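Local coordinates for protein ppBat (Bacteroides thetaiotaomicron VPI-5482, PDB 3CNE) that binds flavins such as lumichrome, riboflavin, FMN and FAD as a homodimer and may serve to store them, at residues L22-E27 and T165-V170; D68-S73 and M94-T99; D76-F81 and G113-D118; K126-H131 and P136-G141. One frame throughout, in Å; residues are numbered along the deposited sequence.

Contact 1: L22-E27 and T165-V170; sequences LEAFFE and TMLPKV
A24 and L167 form the closer of the two meetings between helix 15-27 and the start of helix 167-174, and the contact is wholly apolar. The methyl of A24 sits against the forked end of L167: A24 CB is 3.8 Å from L167 CD2, and the branch point CG and the second methyl CD1 are only slightly farther off. With L167 CG anti to the backbone N (chi1 -166°), the isobutyl group stretches across to the alanine. Because A24 has so short a side chain, the two backbones can come near at this point, and the CA atoms of A24 and L167 are 7.9 Å apart.

The second meeting is looser and involves a ring. F25 presents its edge to V170, whose methyl lies near the plane of the ring, F25 CE1 being 4.5 Å from V170 CG1. Beyond V170, the F25 ring also packs on I171 and L174 of the same helix and on V5 and V7 of strand 4-9.

Backbone hydrogen bonds stay within each helix. V170 N bonds to the carbonyl O of M166, the N-cap residue, at 3.0 Å, which fixes the first turn carrying both L167 and V170. Polar chemistry lies to the side: E23 OE2 bonds to N14 ND2 of the second subunit. The L167 side chain lies about 8 Å from the bound FMN, near the flavin site without touching it.

With no hydrogen bond or charge joining the two helices, their fit at this point probably rests on apolar packing alone, an example of how two helices can meet by small apolar patches.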
loop_
_atom_site.group_PDB
_atom_site.type_symbol
_atom_site.label_atom_id
_atom_site.label_comp_id
_atom_site.label_asym_id
_atom_site.label_seq_id
_atom_site.Cartn_x
_atom_site.Cartn_y
_atom_site.Cartn_z
ATOM N N LEU A 22 4.016 0.224 6.842
ATOM C CA LEU A 22 3.510 1.298 7.692
ATOM C C LEU A 22 2.276 0.870 8.451
ATOM O O LEU A 22 2.118 1.235 9.613
ATOM C CB LEU A 22 3.274 2.593 6.918
ATOM C CG LEU A 22 4.470 3.134 6.123
ATOM C CD1 LEU A 22 4.126 4.496 5.541
ATOM C CD2 LEU A 22 5.763 3.196 6.964
ATOM N N GLU A 23 1.398 0.108 7.800
ATOM C CA GLU A 23 0.236 -0.422 8.489
ATOM C C GLU A 23 0.656 -1.331 9.623
ATOM O O GLU A 23 0.147 -1.214 10.763
ATOM C CB GLU A 23 -0.669 -1.187 7.546
ATOM C CG GLU A 23 -1.893 -1.724 8.261
ATOM C CD GLU A 23 -2.605 -2.729 7.465
ATOM O OE1 GLU A 23 -1.934 -3.653 6.946
ATOM O OE2 GLU A 23 -3.837 -2.586 7.345
ATOM N N ALA A 24 1.567 -2.245 9.326
ATOM C CA ALA A 24 2.051 -3.166 10.377
ATOM C C ALA A 24 2.648 -2.413 11.584
ATOM O O ALA A 24 2.307 -2.725 12.726
ATOM C CB ALA A 24 3.036 -4.198 9.807
ATOM N N PHE A 25 3.509 -1.423 11.330
ATOM C CA PHE A 25 4.116 -0.648 12.415
ATOM C C PHE A 25 3.043 0.071 13.206
ATOM O O PHE A 25 3.032 -0.007 14.425
ATOM C CB PHE A 25 5.141 0.396 11.918
ATOM C CG PHE A 25 6.339 -0.179 11.216
ATOM C CD1 PHE A 25 6.841 -1.433 11.542
ATOM C CD2 PHE A 25 6.993 0.561 10.244
ATOM C CE1 PHE A 25 7.960 -1.965 10.869
ATOM C CE2 PHE A 25 8.129 0.051 9.580
ATOM C CZ PHE A 25 8.605 -1.217 9.890
ATOM N N PHE A 26 2.134 0.748 12.499
ATOM C CA PHE A 26 1.101 1.557 13.133
ATOM C C PHE A 26 0.176 0.716 14.004
ATOM O O PHE A 26 -0.152 1.095 15.134
ATOM C CB PHE A 26 0.287 2.358 12.099
ATOM C CG PHE A 26 -0.507 3.453 12.722
ATOM C CD1 PHE A 26 0.114 4.623 13.126
ATOM C CD2 PHE A 26 -1.857 3.297 12.975
ATOM C CE1 PHE A 26 -0.607 5.635 13.764
ATOM C CE2 PHE A 26 -2.591 4.318 13.612
ATOM C CZ PHE A 26 -1.951 5.485 13.999
ATOM N N GLU A 27 -0.233 -0.432 13.475
ATOM C CA GLU A 27 -1.141 -1.318 14.192
ATOM C C GLU A 27 -0.447 -2.033 15.338
ATOM O O GLU A 27 -1.113 -2.470 16.270
ATOM C CB GLU A 27 -1.855 -2.293 13.234
ATOM C CG GLU A 27 -2.852 -1.538 12.314
ATOM C CD GLU A 27 -3.687 -2.420 11.389
ATOM O OE1 GLU A 27 -3.326 -3.609 11.189
ATOM O OE2 GLU A 27 -4.694 -1.892 10.828
ATOM N N THR A 165 5.675 -12.893 4.216
ATOM C CA THR A 165 6.426 -14.071 4.725
ATOM C C THR A 165 7.432 -13.753 5.838
ATOM O O THR A 165 7.843 -14.652 6.580
ATOM C CB THR A 165 7.182 -14.859 3.624
ATOM O OG1 THR A 165 8.248 -14.062 3.077
ATOM C CG2 THR A 165 6.234 -15.340 2.539
HETATM N N MSE A 166 7.832 -12.494 5.962
HETATM C CA MSE A 166 8.801 -12.124 6.987
HETATM C C MSE A 166 8.284 -11.058 7.950
HETATM O O MSE A 166 8.910 -10.782 8.951
HETATM C CB MSE A 166 10.094 -11.636 6.356
HETATM C CG MSE A 166 9.895 -10.413 5.468
HETATM SE SE MSE A 166 11.523 -9.366 5.208
HETATM C CE MSE A 166 10.865 -7.694 6.000
ATOM N N LEU A 167 7.153 -10.445 7.633
ATOM C CA LEU A 167 6.672 -9.292 8.384
ATOM C C LEU A 167 6.343 -9.605 9.862
ATOM O O LEU A 167 6.666 -8.795 10.735
ATOM C CB LEU A 167 5.494 -8.628 7.645
ATOM C CG LEU A 167 5.066 -7.232 8.079
ATOM C CD1 LEU A 167 6.235 -6.262 8.061
ATOM C CD2 LEU A 167 3.914 -6.744 7.171
ATOM N N PRO A 168 5.735 -10.776 10.158
ATOM C CA PRO A 168 5.531 -11.103 11.580
ATOM C C PRO A 168 6.846 -11.177 12.365
ATOM O O PRO A 168 6.892 -10.737 13.517
ATOM C CB PRO A 168 4.868 -12.497 11.530
ATOM C CG PRO A 168 4.166 -12.502 10.185
ATOM C CD PRO A 168 5.203 -11.850 9.296
ATOM N N LYS A 169 7.895 -11.719 11.753
ATOM C CA LYS A 169 9.214 -11.760 12.397
ATOM C C LYS A 169 9.778 -10.344 12.574
ATOM O O LYS A 169 10.406 -10.052 13.578
ATOM C CB LYS A 169 10.193 -12.659 11.604
ATOM C CG LYS A 169 9.852 -14.166 11.654
ATOM C CD LYS A 169 10.923 -15.074 11.019
ATOM C CE LYS A 169 10.907 -15.112 9.471
ATOM N NZ LYS A 169 10.079 -16.205 8.812
ATOM N N VAL A 170 9.543 -9.458 11.596
ATOM C CA VAL A 170 10.035 -8.081 11.685
ATOM C C VAL A 170 9.348 -7.370 12.839
ATOM O O VAL A 170 9.991 -6.680 13.630
ATOM C CB VAL A 170 9.778 -7.300 10.387
ATOM C CG1 VAL A 170 10.181 -5.829 10.562
ATOM C CG2 VAL A 170 10.544 -7.938 9.267
#

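Contact 2: D68-S73 and M94-T99; sequences DALVFS and MEVIKT
L70 carries this contact, driving its CD1 methyl from strand 69-73 between V96 and I97 of helix 88-102. Its CG stands anti to the backbone N (chi1 -174°), which extends the side chain off the sheet. From there CD1 lies 4.0 Å from V96 CG1 and 4.2 Å from I97 CG1, the two partners standing at roughly a right angle as seen from the methyl. L70 and V96 meet at a slant, neither end-on nor side by side.

The helix residues answer with different conformations. V96 leaves the helix heading for the strand, and the methyl that touches, CG1, is the one anti to its own backbone N. I97 leaves the helix obliquely and recovers by its torsions: chi1 near -73° and an extended chi2 bring its outer carbons back over the sheet. I97 CD1 ends 4.6 Å from F72 CD1, a looser approach one strand repeat beyond L70.

Elsewhere on the same helix, T99 turns its hydroxyl back to the preceding turn. T99 OG1 donates to E95 O at 2.9 Å from well above the carbonyl plane, 38° out of it, while T99 N uses the same oxygen for the regular helical bond.

The contact belongs to a beta-alpha-beta crossover, strand 69-73 passing through helix 88-102 to the adjacent parallel strand 106-110. Alternation along the strand sets the two faces apart: L70 and F72 look to helices 88-102 and 113-119, the latter meeting I97 through F117, whereas V71 and S73 turn to helix 15-27.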
loop_
_atom_site.group_PDB
_atom_site.type_symbol
_atom_site.label_atom_id
_atom_site.label_comp_id
_atom_site.label_asym_id
_atom_site.label_seq_id
_atom_site.Cartn_x
_atom_site.Cartn_y
_atom_site.Cartn_z
ATOM N N ASP A 68 16.699 2.518 15.432
ATOM C CA ASP A 68 17.108 1.139 15.715
ATOM C C ASP A 68 17.124 0.275 14.447
ATOM O O ASP A 68 17.693 -0.809 14.418
ATOM C CB ASP A 68 16.144 0.550 16.733
ATOM C CG ASP A 68 16.171 1.309 18.045
ATOM O OD1 ASP A 68 17.120 1.105 18.817
ATOM O OD2 ASP A 68 15.281 2.138 18.289
ATOM N N ALA A 69 16.439 0.770 13.412
ATOM C CA ALA A 69 16.131 -0.018 12.226
ATOM C C ALA A 69 16.005 0.909 11.036
ATOM O O ALA A 69 15.615 2.059 11.188
ATOM C CB ALA A 69 14.826 -0.808 12.407
ATOM N N LEU A 70 16.359 0.381 9.867
ATOM C CA LEU A 70 16.125 1.033 8.593
ATOM C C LEU A 70 15.262 0.111 7.745
ATOM O O LEU A 70 15.538 -1.094 7.649
ATOM C CB LEU A 70 17.444 1.313 7.897
ATOM C CG LEU A 70 17.496 2.112 6.584
ATOM C CD1 LEU A 70 18.874 2.708 6.392
ATOM C CD2 LEU A 70 17.218 1.186 5.398
ATOM N N VAL A 71 14.211 0.680 7.149
ATOM C CA VAL A 71 13.445 0.009 6.095
ATOM C C VAL A 71 13.766 0.666 4.748
ATOM O O VAL A 71 13.707 1.888 4.621
ATOM C CB VAL A 71 11.905 0.074 6.323
ATOM C CG1 VAL A 71 11.167 -0.398 5.121
ATOM C CG2 VAL A 71 11.496 -0.779 7.548
ATOM N N PHE A 72 14.146 -0.139 3.760
ATOM C CA PHE A 72 14.302 0.383 2.404
ATOM C C PHE A 72 13.097 -0.052 1.585
ATOM O O PHE A 72 12.926 -1.241 1.271
ATOM C CB PHE A 72 15.579 -0.089 1.705
ATOM C CG PHE A 72 15.730 0.514 0.326
ATOM C CD1 PHE A 72 16.234 1.810 0.175
ATOM C CD2 PHE A 72 15.291 -0.167 -0.801
ATOM C CE1 PHE A 72 16.331 2.422 -1.119
ATOM C CE2 PHE A 72 15.410 0.408 -2.076
ATOM C CZ PHE A 72 15.924 1.709 -2.225
ATOM N N SER A 73 12.268 0.921 1.244
ATOM C CA SER A 73 11.025 0.637 0.543
ATOM C C SER A 73 11.228 0.961 -0.945
ATOM O O SER A 73 11.353 2.119 -1.349
ATOM C CB SER A 73 9.876 1.433 1.171
ATOM O OG SER A 73 8.625 0.802 0.935
HETATM N N MSE A 94 23.393 5.959 -0.002
HETATM C CA MSE A 94 24.534 5.072 0.195
HETATM C C MSE A 94 25.184 5.321 1.541
HETATM O O MSE A 94 25.495 4.375 2.272
HETATM C CB MSE A 94 25.565 5.259 -0.917
HETATM C CG MSE A 94 25.075 4.825 -2.288
HETATM SE SE MSE A 94 24.835 2.877 -2.419
HETATM C CE MSE A 94 22.974 2.663 -1.821
ATOM N N GLU A 95 25.386 6.596 1.856
ATOM C CA GLU A 95 25.958 7.011 3.121
ATOM C C GLU A 95 25.123 6.494 4.298
ATOM O O GLU A 95 25.640 5.871 5.234
ATOM C CB GLU A 95 26.032 8.540 3.190
ATOM C CG GLU A 95 26.962 9.013 4.298
ATOM C CD GLU A 95 26.911 10.510 4.561
ATOM O OE1 GLU A 95 27.011 11.304 3.581
ATOM O OE2 GLU A 95 26.800 10.875 5.773
ATOM N N VAL A 96 23.829 6.759 4.232
ATOM C CA VAL A 96 22.909 6.397 5.310
ATOM C C VAL A 96 22.801 4.893 5.492
ATOM O O VAL A 96 22.732 4.405 6.613
ATOM C CB VAL A 96 21.515 7.038 5.101
ATOM C CG1 VAL A 96 20.470 6.342 5.955
ATOM C CG2 VAL A 96 21.568 8.566 5.413
ATOM N N ILE A 97 22.799 4.150 4.394
ATOM C CA ILE A 97 22.681 2.684 4.488
ATOM C C ILE A 97 23.961 2.097 5.088
ATOM O O ILE A 97 23.910 1.189 5.935
ATOM C CB ILE A 97 22.396 2.052 3.144
ATOM C CG1 ILE A 97 20.942 2.338 2.718
ATOM C CG2 ILE A 97 22.670 0.562 3.167
ATOM C CD1 ILE A 97 20.710 1.977 1.264
ATOM N N LYS A 98 25.101 2.614 4.632
ATOM C CA LYS A 98 26.400 2.181 5.179
ATOM C C LYS A 98 26.456 2.426 6.677
ATOM O O LYS A 98 26.823 1.535 7.429
ATOM C CB LYS A 98 27.569 2.865 4.465
ATOM C CG LYS A 98 28.928 2.162 4.692
ATOM C CD LYS A 98 30.071 2.983 4.071
ATOM C CE LYS A 98 31.473 2.398 4.413
ATOM N NZ LYS A 98 32.103 1.707 3.250
ATOM N N THR A 99 26.091 3.628 7.105
ATOM C CA THR A 99 26.152 3.997 8.506
ATOM C C THR A 99 25.247 3.125 9.383
ATOM O O THR A 99 25.698 2.594 10.383
ATOM C CB THR A 99 25.818 5.462 8.689
ATOM O OG1 THR A 99 26.753 6.240 7.939
ATOM C CG2 THR A 99 25.872 5.860 10.151
#

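Contact 3: D76-F81 and G113-D118; sequences DAVPVF and GAMMFD
V78 and M116 mark the closest backbone approach, 8.4 Å between their CA atoms, where a loop with helical torsions at 76-79 but no regular helical bonding faces helix 113-119. Two selenomethionines reach out from the helix. M116 folds back on itself at chi2 and chi3 (-66° and -74°), which lays its tail flat against one face of the F81 ring. Its methyl CE lies 3.7 Å from the F81 ring centroid as a CH-pi contact, and the selenium atom SE stands 4.0 Å from that centroid, only 12° off the ring normal: a Met-aromatic contact with selenium in the place of sulfur. V78 uses one methyl for both selenomethionines, with CG1 3.8 Å from M115 CE and 4.2 Å from M116 SE. Were F81 exchanged for an alanine, the tail of M116 would probably lose the flat surface it rests on and be free to turn. The V78 side chain comes within about 5 Å of the zinc ion held by C74 and C111. The helix starts at G113, just past C111, in a strand-turn-helix consistent with the nucleophile elbow of DJ-1/PfpI proteins, although here that cysteine binds a structural zinc.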
loop_
_atom_site.group_PDB
_atom_site.type_symbol
_atom_site.label_atom_id
_atom_site.label_comp_id
_atom_site.label_asym_id
_atom_site.label_seq_id
_atom_site.Cartn_x
_atom_site.Cartn_y
_atom_site.Cartn_z
ATOM N N ASP A 76 10.143 2.170 -8.540
ATOM C CA ASP A 76 10.661 2.216 -9.873
ATOM C C ASP A 76 11.805 3.204 -10.013
ATOM O O ASP A 76 12.450 3.250 -11.050
ATOM C CB ASP A 76 9.531 2.514 -10.870
ATOM C CG ASP A 76 8.604 1.317 -11.055
ATOM O OD1 ASP A 76 8.937 0.208 -10.571
ATOM O OD2 ASP A 76 7.553 1.496 -11.673
ATOM N N ALA A 77 12.066 3.981 -8.965
ATOM C CA ALA A 77 13.310 4.761 -8.876
ATOM C C ALA A 77 14.563 3.913 -8.831
ATOM O O ALA A 77 15.635 4.337 -9.309
ATOM C CB ALA A 77 13.289 5.692 -7.643
ATOM N N VAL A 78 14.482 2.732 -8.237
ATOM C CA VAL A 78 15.725 1.979 -7.978
ATOM C C VAL A 78 16.451 1.515 -9.261
ATOM O O VAL A 78 17.669 1.636 -9.354
ATOM C CB VAL A 78 15.468 0.790 -7.040
ATOM C CG1 VAL A 78 16.724 -0.047 -6.865
ATOM C CG2 VAL A 78 14.955 1.322 -5.686
ATOM N N PRO A 79 15.721 0.972 -10.242
ATOM C CA PRO A 79 16.421 0.626 -11.499
ATOM C C PRO A 79 17.022 1.811 -12.297
ATOM O O PRO A 79 17.755 1.587 -13.269
ATOM C CB PRO A 79 15.347 -0.105 -12.296
ATOM C CG PRO A 79 14.373 -0.606 -11.241
ATOM C CD PRO A 79 14.307 0.560 -10.294
ATOM N N VAL A 80 16.763 3.056 -11.887
ATOM C CA VAL A 80 17.503 4.190 -12.481
ATOM C C VAL A 80 18.530 4.785 -11.535
ATOM O O VAL A 80 19.225 5.725 -11.895
ATOM C CB VAL A 80 16.587 5.332 -13.052
ATOM C CG1 VAL A 80 15.827 4.829 -14.246
ATOM C CG2 VAL A 80 15.644 5.927 -11.993
ATOM N N PHE A 81 18.619 4.229 -10.325
ATOM C CA PHE A 81 19.535 4.717 -9.307
ATOM C C PHE A 81 20.952 4.893 -9.869
ATOM O O PHE A 81 21.601 5.910 -9.609
ATOM C CB PHE A 81 19.538 3.764 -8.105
ATOM C CG PHE A 81 20.581 4.089 -7.073
ATOM C CD1 PHE A 81 20.340 5.051 -6.095
ATOM C CD2 PHE A 81 21.800 3.417 -7.062
ATOM C CE1 PHE A 81 21.314 5.336 -5.134
ATOM C CE2 PHE A 81 22.778 3.717 -6.118
ATOM C CZ PHE A 81 22.521 4.685 -5.155
ATOM N N GLY A 113 15.919 -3.841 -2.596
ATOM C CA GLY A 113 16.477 -3.386 -1.328
ATOM C C GLY A 113 17.792 -4.058 -0.954
ATOM O O GLY A 113 18.742 -3.387 -0.519
ATOM N N ALA A 114 17.857 -5.382 -1.120
ATOM C CA ALA A 114 19.073 -6.133 -0.781
ATOM C C ALA A 114 20.253 -5.678 -1.654
ATOM O O ALA A 114 21.421 -5.722 -1.223
ATOM C CB ALA A 114 18.848 -7.620 -0.962
HETATM N N MSE A 115 19.943 -5.239 -2.875
HETATM C CA MSE A 115 20.985 -4.764 -3.786
HETATM C C MSE A 115 21.518 -3.413 -3.327
HETATM O O MSE A 115 22.726 -3.182 -3.331
HETATM C CB MSE A 115 20.464 -4.685 -5.207
HETATM C CG MSE A 115 21.534 -4.340 -6.237
HETATM SE SE MSE A 115 20.715 -3.890 -7.953
HETATM C CE MSE A 115 19.780 -2.199 -7.561
HETATM N N MSE A 116 20.610 -2.534 -2.906
HETATM C CA MSE A 116 21.013 -1.241 -2.343
HETATM C C MSE A 116 21.942 -1.468 -1.135
HETATM O O MSE A 116 22.959 -0.789 -0.977
HETATM C CB MSE A 116 19.783 -0.411 -1.970
HETATM C CG MSE A 116 18.909 -0.062 -3.183
HETATM SE SE MSE A 116 19.872 1.152 -4.407
HETATM C CE MSE A 116 19.740 2.722 -3.345
ATOM N N PHE A 117 21.568 -2.422 -0.283
ATOM C CA PHE A 117 22.400 -2.825 0.841
ATOM C C PHE A 117 23.758 -3.339 0.350
ATOM O O PHE A 117 24.794 -2.892 0.845
ATOM C CB PHE A 117 21.687 -3.891 1.713
ATOM C CG PHE A 117 20.423 -3.403 2.406
ATOM C CD1 PHE A 117 20.178 -2.047 2.605
ATOM C CD2 PHE A 117 19.493 -4.328 2.899
ATOM C CE1 PHE A 117 18.998 -1.610 3.286
ATOM C CE2 PHE A 117 18.327 -3.906 3.572
ATOM C CZ PHE A 117 18.081 -2.541 3.755
ATOM N N ASP A 118 23.744 -4.246 -0.634
ATOM C CA ASP A 118 24.955 -4.862 -1.154
ATOM C C ASP A 118 25.964 -3.832 -1.633
ATOM O O ASP A 118 27.159 -3.959 -1.348
ATOM C CB ASP A 118 24.650 -5.857 -2.289
ATOM C CG ASP A 118 25.942 -6.424 -2.959
ATOM O OD1 ASP A 118 26.995 -5.759 -2.952
ATOM O OD2 ASP A 118 25.934 -7.528 -3.520
#

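Contact 4: K126-H131 and P136-G141; sequences KKVAVH and PAIQNG
I138 splits its two branches between V128 and V130, and torsions on both sides make the division possible. In I138, CG1 is anti to the carbonyl carbon (chi1 -61°) and CG2 is anti to the backbone N, which sends the two branches toward different valines. Each valine meets it with the methyl lodged between its backbone N and carbonyl carbon, the crowded position: CG2 in V128, CG1 in V130.

Both encounters are tip to tip. V128 CG2 lies 4.0 Å from I138 CG2, and V130 CG1 lies 4.1 Å from I138 CG1. The valines are two residues apart in an extended chain and therefore face the same way, an instance of strand alternation giving a loop residue a pair of neighbours to span.

At the other end the two backbones come together. G141 passes K126 with 4.9 Å between their CA atoms, and G141 CA is 3.4 Å from K126 O. A beta carbon on G141 would stand in tight quarters, 3.0 Å from that same oxygen, so its absence suits the close passage.

The contact folds the loop between parallel strands 127-129 and 142-144 back against the first of them; their pairing runs on through backbone bonds of K126 and V128 to I142 and of V128 to T144. Helix 113-119 borders the apolar side, A114 touching both valines, while D118 OD2 probably accepts from the backbone N of N140 and, at a doubtfully short distance, from that of Q139. K127 N and A129 N bond to side-chain oxygens, D151 OD2 of strand 148-151 and T156 OG1 of strand 154-157.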
loop_
_atom_site.group_PDB
_atom_site.type_symbol
_atom_site.label_atom_id
_atom_site.label_comp_id
_atom_site.label_asym_id
_atom_site.label_seq_id
_atom_site.Cartn_x
_atom_site.Cartn_y
_atom_site.Cartn_z
ATOM N N LYS A 126 26.110 -12.518 4.171
ATOM C CA LYS A 126 24.748 -12.734 4.664
ATOM C C LYS A 126 23.848 -13.155 3.536
ATOM O O LYS A 126 23.987 -12.670 2.402
ATOM C CB LYS A 126 24.165 -11.464 5.302
ATOM C CG LYS A 126 24.985 -10.875 6.446
ATOM C CD LYS A 126 24.907 -11.743 7.704
ATOM C CE LYS A 126 26.051 -11.411 8.631
ATOM N NZ LYS A 126 26.100 -12.322 9.787
ATOM N N LYS A 127 22.917 -14.051 3.852
ATOM C CA LYS A 127 21.889 -14.447 2.909
ATOM C C LYS A 127 20.865 -13.337 2.767
ATOM O O LYS A 127 20.428 -12.750 3.765
ATOM C CB LYS A 127 21.221 -15.744 3.345
ATOM C CG LYS A 127 22.047 -16.983 2.970
ATOM C CD LYS A 127 21.509 -18.233 3.660
ATOM C CE LYS A 127 21.770 -18.181 5.163
ATOM N NZ LYS A 127 20.942 -19.190 5.924
ATOM N N VAL A 128 20.510 -13.041 1.528
ATOM C CA VAL A 128 19.487 -12.039 1.235
ATOM C C VAL A 128 18.525 -12.554 0.198
ATOM O O VAL A 128 18.902 -13.332 -0.689
ATOM C CB VAL A 128 20.067 -10.691 0.711
ATOM C CG1 VAL A 128 20.856 -9.964 1.791
ATOM C CG2 VAL A 128 20.904 -10.885 -0.584
ATOM N N ALA A 129 17.280 -12.110 0.314
ATOM C CA ALA A 129 16.285 -12.321 -0.714
ATOM C C ALA A 129 16.203 -11.021 -1.505
ATOM O O ALA A 129 16.317 -9.916 -0.951
ATOM C CB ALA A 129 14.955 -12.666 -0.116
ATOM N N VAL A 130 16.022 -11.180 -2.807
ATOM C CA VAL A 130 16.146 -10.094 -3.759
ATOM C C VAL A 130 15.284 -10.444 -4.953
ATOM O O VAL A 130 15.040 -11.634 -5.228
ATOM C CB VAL A 130 17.631 -9.867 -4.147
ATOM C CG1 VAL A 130 18.214 -11.071 -4.865
ATOM C CG2 VAL A 130 17.811 -8.616 -4.986
ATOM N N HIS A 131 14.799 -9.411 -5.641
ATOM C CA HIS A 131 14.037 -9.594 -6.852
ATOM C C HIS A 131 14.915 -10.339 -7.871
ATOM O O HIS A 131 16.085 -10.005 -8.008
ATOM C CB HIS A 131 13.608 -8.231 -7.419
ATOM C CG HIS A 131 12.624 -8.344 -8.533
ATOM N ND1 HIS A 131 12.989 -8.706 -9.812
ATOM C CD2 HIS A 131 11.282 -8.182 -8.555
ATOM C CE1 HIS A 131 11.913 -8.751 -10.576
ATOM N NE2 HIS A 131 10.864 -8.444 -9.834
ATOM N N PRO A 136 21.576 -10.999 -9.973
ATOM C CA PRO A 136 22.962 -11.014 -10.442
ATOM C C PRO A 136 23.813 -9.861 -9.903
ATOM O O PRO A 136 25.041 -9.944 -9.955
ATOM C CB PRO A 136 22.826 -10.872 -11.965
ATOM C CG PRO A 136 21.430 -11.256 -12.282
ATOM C CD PRO A 136 20.628 -10.842 -11.092
ATOM N N ALA A 137 23.179 -8.803 -9.395
ATOM C CA ALA A 137 23.928 -7.675 -8.835
ATOM C C ALA A 137 24.405 -7.902 -7.400
ATOM O O ALA A 137 25.160 -7.090 -6.864
ATOM C CB ALA A 137 23.124 -6.383 -8.942
ATOM N N ILE A 138 23.968 -8.993 -6.778
ATOM C CA ILE A 138 24.396 -9.314 -5.419
ATOM C C ILE A 138 25.763 -9.987 -5.471
ATOM O O ILE A 138 25.878 -11.128 -5.931
ATOM C CB ILE A 138 23.347 -10.216 -4.667
ATOM C CG1 ILE A 138 21.994 -9.496 -4.549
ATOM C CG2 ILE A 138 23.861 -10.658 -3.306
ATOM C CD1 ILE A 138 22.055 -8.205 -3.748
ATOM N N GLN A 139 26.795 -9.272 -5.032
ATOM C CA GLN A 139 28.146 -9.860 -4.952
ATOM C C GLN A 139 28.772 -9.971 -3.558
ATOM O O GLN A 139 29.583 -10.870 -3.330
ATOM C CB GLN A 139 29.143 -9.218 -5.936
ATOM C CG GLN A 139 28.678 -8.004 -6.708
ATOM C CD GLN A 139 29.696 -7.589 -7.740
ATOM O OE1 GLN A 139 30.714 -8.269 -7.928
ATOM N NE2 GLN A 139 29.443 -6.465 -8.418
ATOM N N ASN A 140 28.411 -9.062 -2.650
ATOM C CA ASN A 140 28.874 -9.112 -1.264
ATOM C C ASN A 140 28.095 -10.095 -0.393
ATOM O O ASN A 140 28.688 -10.840 0.390
ATOM C CB ASN A 140 28.879 -7.719 -0.640
ATOM C CG ASN A 140 29.876 -6.794 -1.313
ATOM O OD1 ASN A 140 29.511 -5.731 -1.843
ATOM N ND2 ASN A 140 31.134 -7.194 -1.316
ATOM N N GLY A 141 26.772 -10.085 -0.525
ATOM C CA GLY A 141 25.922 -11.009 0.210
ATOM C C GLY A 141 25.751 -12.309 -0.541
ATOM O O GLY A 141 26.394 -12.537 -1.561
#

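Contact 2 alone is fully buried; contacts 1, 3 and 4 are partly buried and lie farther from the centre of the chain. Strand 69-73 connects three of them: V71 meets F25 of contact 1 on one face of the sheet (F25 CZ to V71 CG2, 3.7 Å), while F72 on the other touches G113, M116 and V78 of contact 3. Helix 113-119 supplies one side of contact 3 and borders contact 4, and probable hydrogen bonds at D118 OD2 join them. Aliphatic packing serves throughout, but near the zinc selenomethionine and an aromatic face take over, and beside the 127-129 strand close backbone passage adds to it.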